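Choline kinase (Cryptosporidium parvum, PDB 3MES) probably transfers the terminal phosphate of ATP to choline, and perhaps to ethanolamine, and binds ADP and magnesium. Local coordinates at residues Glu252-Phe264 with Ile352-Thr364. Numbering follows the deposited sequence.
Sequences ELKLYSPAFSLVF and IVHIMTKAVEVFT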
ATOM      1  N   GLU B 252      -0.150  29.931  12.277  1.00 28.48           N
ATOM      2  CA  GLU B 252       0.525  30.756  11.285  1.00 28.24           C
ATOM      3  C   GLU B 252       1.523  29.911  10.501  1.00 27.94           C
ATOM      4  O   GLU B 252       1.620  30.020   9.279  1.00 27.88           O
ATOM      5  CB  GLU B 252       1.238  31.938  11.951  1.00 28.33           C
ATOM      6  CG  GLU B 252       1.858  32.916  10.965  1.00 28.75           C
ATOM      7  CD  GLU B 252       2.735  33.960  11.634  1.00 29.56           C
ATOM      8  OE1 GLU B 252       2.927  33.889  12.868  1.00 29.79           O
ATOM      9  OE2 GLU B 252       3.239  34.854  10.919  1.00 29.71           O
ATOM     10  N   LEU B 253       2.258  29.061  11.210  1.00 27.65           N
ATOM     11  CA  LEU B 253       3.258  28.205  10.581  1.00 27.29           C
ATOM     12  C   LEU B 253       2.641  27.193   9.616  1.00 27.14           C
ATOM     13  O   LEU B 253       3.236  26.870   8.589  1.00 27.02           O
ATOM     14  CB  LEU B 253       4.104  27.496  11.639  1.00 27.30           C
ATOM     15  CG  LEU B 253       5.412  28.200  12.012  1.00 27.06           C
ATOM     16  CD1 LEU B 253       5.226  29.707  12.051  1.00 27.28           C
ATOM     17  CD2 LEU B 253       5.966  27.680  13.330  1.00 26.48           C
ATOM     18  N   LYS B 254       1.452  26.696   9.947  1.00 26.90           N
ATOM     19  CA  LYS B 254       0.751  25.763   9.069  1.00 26.72           C
ATOM     20  C   LYS B 254       0.461  26.399   7.713  1.00 26.44           C
ATOM     21  O   LYS B 254       0.460  25.723   6.685  1.00 26.44           O
ATOM     22  CB  LYS B 254      -0.557  25.283   9.709  1.00 26.78           C
ATOM     23  CG  LYS B 254      -1.436  24.473   8.767  1.00 27.10           C
ATOM     24  CD  LYS B 254      -2.786  24.164   9.394  1.00 28.06           C
ATOM     25  CE  LYS B 254      -2.623  23.398  10.697  1.00 28.50           C
ATOM     26  NZ  LYS B 254      -3.923  23.208  11.400  1.00 29.30           N
ATOM     27  N   LEU B 255       0.209  27.703   7.716  1.00 26.11           N
ATOM     28  CA  LEU B 255      -0.058  28.427   6.478  1.00 25.79           C
ATOM     29  C   LEU B 255       1.117  28.349   5.510  1.00 25.39           C
ATOM     30  O   LEU B 255       0.947  28.529   4.305  1.00 25.42           O
ATOM     31  CB  LEU B 255      -0.403  29.890   6.767  1.00 25.80           C
ATOM     32  CG  LEU B 255      -1.892  30.249   6.806  1.00 26.12           C
ATOM     33  CD1 LEU B 255      -2.706  29.170   7.512  1.00 26.47           C
ATOM     34  CD2 LEU B 255      -2.098  31.605   7.462  1.00 26.38           C
ATOM     35  N   TYR B 256       2.303  28.073   6.039  1.00 24.95           N
ATOM     36  CA  TYR B 256       3.515  28.057   5.224  1.00 24.58           C
ATOM     37  C   TYR B 256       3.910  26.661   4.759  1.00 24.19           C
ATOM     38  O   TYR B 256       4.582  26.511   3.738  1.00 24.15           O
ATOM     39  CB  TYR B 256       4.675  28.702   5.982  1.00 24.66           C
ATOM     40  CG  TYR B 256       4.544  30.199   6.118  1.00 24.81           C
ATOM     41  CD1 TYR B 256       5.048  31.050   5.142  1.00 24.79           C
ATOM     42  CD2 TYR B 256       3.914  30.764   7.220  1.00 25.04           C
ATOM     43  CE1 TYR B 256       4.930  32.419   5.261  1.00 24.94           C
ATOM     44  CE2 TYR B 256       3.791  32.134   7.348  1.00 25.15           C
ATOM     45  CZ  TYR B 256       4.301  32.955   6.363  1.00 25.12           C
ATOM     46  OH  TYR B 256       4.184  34.320   6.481  1.00 25.38           O
ATOM     47  N   SER B 257       3.496  25.643   5.507  1.00 23.70           N
ATOM     48  CA  SER B 257       3.839  24.262   5.179  1.00 23.17           C
ATOM     49  C   SER B 257       3.069  23.278   6.051  1.00 22.81           C
ATOM     50  O   SER B 257       2.998  23.445   7.269  1.00 22.83           O
ATOM     51  CB  SER B 257       5.342  24.032   5.344  1.00 23.16           C
ATOM     52  OG  SER B 257       5.669  22.661   5.179  1.00 23.14           O
ATOM     53  N   PRO B 258       2.481  22.247   5.425  1.00 22.41           N
ATOM     54  CA  PRO B 258       1.757  21.222   6.175  1.00 22.09           C
ATOM     55  C   PRO B 258       2.678  20.473   7.137  1.00 21.80           C
ATOM     56  O   PRO B 258       2.230  19.584   7.856  1.00 21.79           O
ATOM     57  CB  PRO B 258       1.237  20.287   5.079  1.00 22.12           C
ATOM     58  CG  PRO B 258       1.186  21.140   3.847  1.00 22.24           C
ATOM     59  CD  PRO B 258       2.361  22.061   3.969  1.00 22.35           C
ATOM     60  N   ALA B 259       3.958  20.834   7.149  1.00 21.36           N
ATOM     61  CA  ALA B 259       4.889  20.274   8.120  1.00 20.93           C
ATOM     62  C   ALA B 259       4.478  20.693   9.529  1.00 20.63           C
ATOM     63  O   ALA B 259       4.680  19.958  10.497  1.00 20.52           O
ATOM     64  CB  ALA B 259       6.306  20.729   7.824  1.00 20.84           C
ATOM     65  N   PHE B 260       3.896  21.883   9.634  1.00 20.23           N
ATOM     66  CA  PHE B 260       3.478  22.414  10.926  1.00 19.90           C
ATOM     67  C   PHE B 260       1.978  22.216  11.121  1.00 19.64           C
ATOM     68  O   PHE B 260       1.347  22.852  11.964  1.00 19.66           O
ATOM     69  CB  PHE B 260       3.876  23.885  11.052  1.00 19.82           C
ATOM     70  CG  PHE B 260       5.362  24.116  10.953  1.00 19.71           C
ATOM     71  CD1 PHE B 260       6.175  23.963  12.063  1.00 19.82           C
ATOM     72  CD2 PHE B 260       5.944  24.471   9.751  1.00 19.72           C
ATOM     73  CE1 PHE B 260       7.540  24.172  11.976  1.00 19.65           C
ATOM     74  CE2 PHE B 260       7.306  24.682   9.656  1.00 19.64           C
ATOM     75  CZ  PHE B 260       8.105  24.531  10.771  1.00 19.63           C
ATOM     76  N   SER B 261       1.419  21.316  10.327  1.00 19.28           N
ATOM     77  CA  SER B 261       0.026  20.943  10.456  1.00 19.03           C
ATOM     78  C   SER B 261      -0.164  20.145  11.743  1.00 18.67           C
ATOM     79  O   SER B 261       0.728  19.402  12.161  1.00 18.63           O
ATOM     80  CB  SER B 261      -0.397  20.110   9.248  1.00 19.03           C
ATOM     81  OG  SER B 261      -1.788  19.863   9.261  1.00 19.80           O
ATOM     82  N   LEU B 262      -1.318  20.309  12.378  1.00 18.16           N
ATOM     83  CA  LEU B 262      -1.616  19.577  13.601  1.00 17.75           C
ATOM     84  C   LEU B 262      -2.382  18.301  13.288  1.00 17.39           C
ATOM     85  O   LEU B 262      -3.513  18.349  12.806  1.00 17.35           O
ATOM     86  CB  LEU B 262      -2.396  20.452  14.580  1.00 17.77           C
ATOM     87  CG  LEU B 262      -1.578  21.604  15.158  1.00 17.76           C
ATOM     88  CD1 LEU B 262      -2.371  22.360  16.213  1.00 17.72           C
ATOM     89  CD2 LEU B 262      -0.276  21.072  15.736  1.00 17.78           C
ATOM     90  N   VAL B 263      -1.756  17.164  13.564  1.00 16.98           N
ATOM     91  CA  VAL B 263      -2.322  15.872  13.202  1.00 16.64           C
ATOM     92  C   VAL B 263      -2.224  14.897  14.366  1.00 16.49           C
ATOM     93  O   VAL B 263      -1.489  15.137  15.323  1.00 16.42           O
ATOM     94  CB  VAL B 263      -1.576  15.271  12.004  1.00 16.70           C
ATOM     95  CG1 VAL B 263      -1.445  16.305  10.890  1.00 16.39           C
ATOM     96  CG2 VAL B 263      -0.201  14.783  12.437  1.00 16.52           C
ATOM     97  N   PHE B 264      -2.968  13.797  14.293  1.00 16.37           N
ATOM     98  CA  PHE B 264      -2.817  12.749  15.294  1.00 16.25           C
ATOM     99  C   PHE B 264      -1.681  11.816  14.888  1.00 16.09           C
ATOM    100  O   PHE B 264      -1.831  10.982  13.994  1.00 16.08           O
ATOM    101  CB  PHE B 264      -4.115  11.969  15.514  1.00 16.27           C
ATOM    102  CG  PHE B 264      -4.089  11.107  16.744  1.00 16.54           C
ATOM    103  CD1 PHE B 264      -4.544  11.596  17.958  1.00 16.96           C
ATOM    104  CD2 PHE B 264      -3.580   9.819  16.694  1.00 16.67           C
ATOM    105  CE1 PHE B 264      -4.510  10.810  19.098  1.00 17.22           C
ATOM    106  CE2 PHE B 264      -3.544   9.027  17.829  1.00 16.94           C
ATOM    107  CZ  PHE B 264      -4.009   9.522  19.033  1.00 16.93           C
ATOM    108  N   ILE B 352       5.135  22.757  -2.875  1.00 23.20           N
ATOM    109  CA  ILE B 352       4.653  22.359  -1.557  1.00 22.96           C
ATOM    110  C   ILE B 352       5.477  21.202  -0.988  1.00 22.89           C
ATOM    111  O   ILE B 352       5.608  21.058   0.226  1.00 22.84           O
ATOM    112  CB  ILE B 352       3.157  21.975  -1.587  1.00 22.96           C
ATOM    113  CG1 ILE B 352       2.636  21.741  -0.170  1.00 22.72           C
ATOM    114  CG2 ILE B 352       2.933  20.742  -2.453  1.00 22.87           C
ATOM    115  CD1 ILE B 352       1.154  21.445  -0.114  1.00 22.87           C
ATOM    116  N   VAL B 353       6.034  20.382  -1.873  1.00 22.78           N
ATOM    117  CA  VAL B 353       6.884  19.277  -1.445  1.00 22.69           C
ATOM    118  C   VAL B 353       8.291  19.771  -1.111  1.00 22.59           C
ATOM    119  O   VAL B 353       8.832  19.463  -0.050  1.00 22.63           O
ATOM    120  CB  VAL B 353       6.959  18.173  -2.515  1.00 22.64           C
ATOM    121  CG1 VAL B 353       8.030  17.159  -2.155  1.00 22.67           C
ATOM    122  CG2 VAL B 353       5.605  17.497  -2.668  1.00 22.61           C
ATOM    123  N   HIS B 354       8.872  20.542  -2.024  1.00 22.44           N
ATOM    124  CA  HIS B 354      10.190  21.127  -1.813  1.00 22.26           C
ATOM    125  C   HIS B 354      10.272  21.833  -0.464  1.00 21.81           C
ATOM    126  O   HIS B 354      11.232  21.655   0.278  1.00 21.84           O
ATOM    127  CB  HIS B 354      10.515  22.106  -2.943  1.00 22.49           C
ATOM    128  CG  HIS B 354      11.856  22.761  -2.813  1.00 23.32           C
ATOM    129  ND1 HIS B 354      12.041  23.952  -2.143  1.00 24.13           N
ATOM    130  CD2 HIS B 354      13.075  22.398  -3.284  1.00 24.10           C
ATOM    131  CE1 HIS B 354      13.316  24.294  -2.199  1.00 24.28           C
ATOM    132  NE2 HIS B 354      13.967  23.367  -2.886  1.00 24.65           N
ATOM    133  N   ILE B 355       9.260  22.633  -0.150  1.00 21.39           N
ATOM    134  CA  ILE B 355       9.229  23.366   1.112  1.00 20.92           C
ATOM    135  C   ILE B 355       9.080  22.438   2.316  1.00 20.72           C
ATOM    136  O   ILE B 355       9.826  22.548   3.291  1.00 20.71           O
ATOM    137  CB  ILE B 355       8.091  24.400   1.136  1.00 20.83           C
ATOM    138  CG1 ILE B 355       8.409  25.565   0.200  1.00 20.82           C
ATOM    139  CG2 ILE B 355       7.869  24.912   2.549  1.00 20.74           C
ATOM    140  CD1 ILE B 355       7.368  26.660   0.221  1.00 20.79           C
ATOM    141  N   MET B 356       8.114  21.528   2.246  1.00 20.27           N
ATOM    142  CA  MET B 356       7.826  20.644   3.368  1.00 20.01           C
ATOM    143  C   MET B 356       8.986  19.701   3.658  1.00 19.91           C
ATOM    144  O   MET B 356       9.270  19.387   4.812  1.00 19.86           O
ATOM    145  CB  MET B 356       6.543  19.845   3.125  1.00 19.86           C
ATOM    146  CG  MET B 356       6.215  18.873   4.246  1.00 19.38           C
ATOM    147  SD  MET B 356       4.583  18.126   4.094  1.00 18.73           S
ATOM    148  CE  MET B 356       4.545  17.099   5.561  1.00 19.11           C
ATOM    149  N   THR B 357       9.656  19.252   2.604  1.00 19.78           N
ATOM    150  CA  THR B 357      10.779  18.339   2.768  1.00 19.77           C
ATOM    151  C   THR B 357      11.881  18.959   3.625  1.00 19.71           C
ATOM    152  O   THR B 357      12.421  18.310   4.518  1.00 19.71           O
ATOM    153  CB  THR B 357      11.363  17.912   1.415  1.00 19.76           C
ATOM    154  OG1 THR B 357      10.335  17.304   0.625  1.00 19.81           O
ATOM    155  CG2 THR B 357      12.493  16.917   1.619  1.00 19.62           C
ATOM    156  N   LYS B 358      12.210  20.217   3.352  1.00 19.62           N
ATOM    157  CA  LYS B 358      13.268  20.892   4.095  1.00 19.56           C
ATOM    158  C   LYS B 358      12.792  21.295   5.489  1.00 19.29           C
ATOM    159  O   LYS B 358      13.574  21.331   6.438  1.00 19.26           O
ATOM    160  CB  LYS B 358      13.798  22.100   3.314  1.00 19.65           C
ATOM    161  CG  LYS B 358      12.780  23.204   3.101  1.00 20.20           C
ATOM    162  CD  LYS B 358      13.060  23.990   1.820  1.00 20.96           C
ATOM    163  CE  LYS B 358      14.362  24.770   1.906  1.00 21.27           C
ATOM    164  NZ  LYS B 358      14.499  25.726   0.766  1.00 21.91           N
ATOM    165  N   ALA B 359      11.502  21.589   5.608  1.00 19.10           N
ATOM    166  CA  ALA B 359      10.911  21.915   6.901  1.00 18.93           C
ATOM    167  C   ALA B 359      10.920  20.697   7.821  1.00 18.78           C
ATOM    168  O   ALA B 359      11.209  20.812   9.013  1.00 18.74           O
ATOM    169  CB  ALA B 359       9.491  22.440   6.724  1.00 18.93           C
ATOM    170  N   VAL B 360      10.606  19.533   7.259  1.00 18.47           N
ATOM    171  CA  VAL B 360      10.575  18.293   8.027  1.00 18.29           C
ATOM    172  C   VAL B 360      11.943  17.965   8.614  1.00 18.23           C
ATOM    173  O   VAL B 360      12.042  17.307   9.650  1.00 18.20           O
ATOM    174  CB  VAL B 360      10.107  17.103   7.164  1.00 18.21           C
ATOM    175  CG1 VAL B 360      10.382  15.793   7.878  1.00 18.09           C
ATOM    176  CG2 VAL B 360       8.636  17.235   6.829  1.00 17.82           C
ATOM    177  N   GLU B 361      12.996  18.422   7.944  1.00 18.15           N
ATOM    178  CA  GLU B 361      14.361  18.184   8.410  1.00 18.01           C
ATOM    179  C   GLU B 361      14.581  18.754   9.807  1.00 17.86           C
ATOM    180  O   GLU B 361      15.299  18.177  10.619  1.00 17.84           O
ATOM    181  CB  GLU B 361      15.376  18.779   7.433  1.00 17.98           C
ATOM    182  CG  GLU B 361      15.588  17.942   6.183  1.00 18.15           C
ATOM    183  CD  GLU B 361      16.142  16.565   6.501  1.00 18.61           C
ATOM    184  OE1 GLU B 361      15.359  15.593   6.486  1.00 18.12           O
ATOM    185  OE2 GLU B 361      17.356  16.457   6.778  1.00 18.88           O
ATOM    186  N   VAL B 362      13.957  19.894  10.080  1.00 17.74           N
ATOM    187  CA  VAL B 362      14.093  20.549  11.375  1.00 17.63           C
ATOM    188  C   VAL B 362      13.626  19.639  12.507  1.00 17.37           C
ATOM    189  O   VAL B 362      14.271  19.548  13.548  1.00 17.30           O
ATOM    190  CB  VAL B 362      13.293  21.865  11.422  1.00 17.69           C
ATOM    191  CG1 VAL B 362      13.054  22.293  12.865  1.00 17.91           C
ATOM    192  CG2 VAL B 362      14.012  22.953  10.635  1.00 17.83           C
ATOM    193  N   PHE B 363      12.502  18.963  12.294  1.00 17.16           N
ATOM    194  CA  PHE B 363      11.917  18.105  13.317  1.00 16.95           C
ATOM    195  C   PHE B 363      12.764  16.875  13.636  1.00 16.98           C
ATOM    196  O   PHE B 363      12.441  16.120  14.552  1.00 17.13           O
ATOM    197  CB  PHE B 363      10.506  17.673  12.910  1.00 16.89           C
ATOM    198  CG  PHE B 363       9.483  18.767  13.022  1.00 16.55           C
ATOM    199  CD1 PHE B 363       8.853  19.021  14.230  1.00 16.08           C
ATOM    200  CD2 PHE B 363       9.150  19.540  11.922  1.00 16.18           C
ATOM    201  CE1 PHE B 363       7.910  20.029  14.340  1.00 15.92           C
ATOM    202  CE2 PHE B 363       8.207  20.548  12.024  1.00 15.93           C
ATOM    203  CZ  PHE B 363       7.586  20.792  13.233  1.00 15.65           C
ATOM    204  N   THR B 364      13.844  16.667  12.882  1.00 16.86           N
ATOM    205  CA  THR B 364      14.719  15.522  13.123  1.00 16.76           C
ATOM    206  C   THR B 364      15.412  15.651  14.476  1.00 16.82           C
ATOM    207  O   THR B 364      15.723  14.649  15.127  1.00 16.82           O
ATOM    208  CB  THR B 364      15.793  15.363  12.021  1.00 16.76           C
ATOM    209  OG1 THR B 364      16.589  16.551  11.941  1.00 16.82           O
ATOM    210  CG2 THR B 364      15.147  15.097  10.670  1.00 16.74           C
TER
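Tyr-256 meets Ile-355 through its backbone: the CG2 branch of Ile-355 lies 3.8 Å from Tyr-256 O. The phenol ring itself leads away and packs edge-to-face with Phe-422. The same CG2 also touches Ser-257 CB. Ser-257 OG stands anti to its own backbone N (chi1 173°), which sets it against the helix 351-362, 3.5 Å from Met-356 CA. Its nearest neighbours across the contact are carbons of Met-356, and it makes no hydrogen bond to the helix. It accepts from Ala-259 N, forming an ST turn, although the position of that nitrogen is less certain.

Pro-258 crosses the end of Ile-352 at about a right angle, with its CG 4.0 Å from Ile-352 CD1. Its CB rests near the sulfur of Met-356. The Met-356 side chain is fully extended and runs beside the short 3-10 turn, so that CG, SD and CE all reach residues 257-259. The methyl of Ala-259 points toward the helix. Ala-259 CB is 3.8 Å from Ala-359 CB and is also close to Met-356 CG. The two alanine methyls thus meet, and the backbones come nearest at Ala-259 and Met-356.

Phe-260 carries the contact on to Phe-363. Its CE1 lies 3.6 Å from Phe-363 CZ, and the ring planes are inclined at 54°. Leu-253 CD2 lies over one face of the Phe-260 ring, toward its rim.

Helix 294-303 packs on Met-356, Val-360 and Phe-363, and Ala-259 and Ser-261 make backbone hydrogen bonds to its first residues. The contact joins the turn between helix 247-254 and strand 262-265 to helix 351-362, away from the ligand sites. It is largely buried and apolar. Its chemistry implies that the two segments are held by fit and by exclusion of water, not by polar bonds between them.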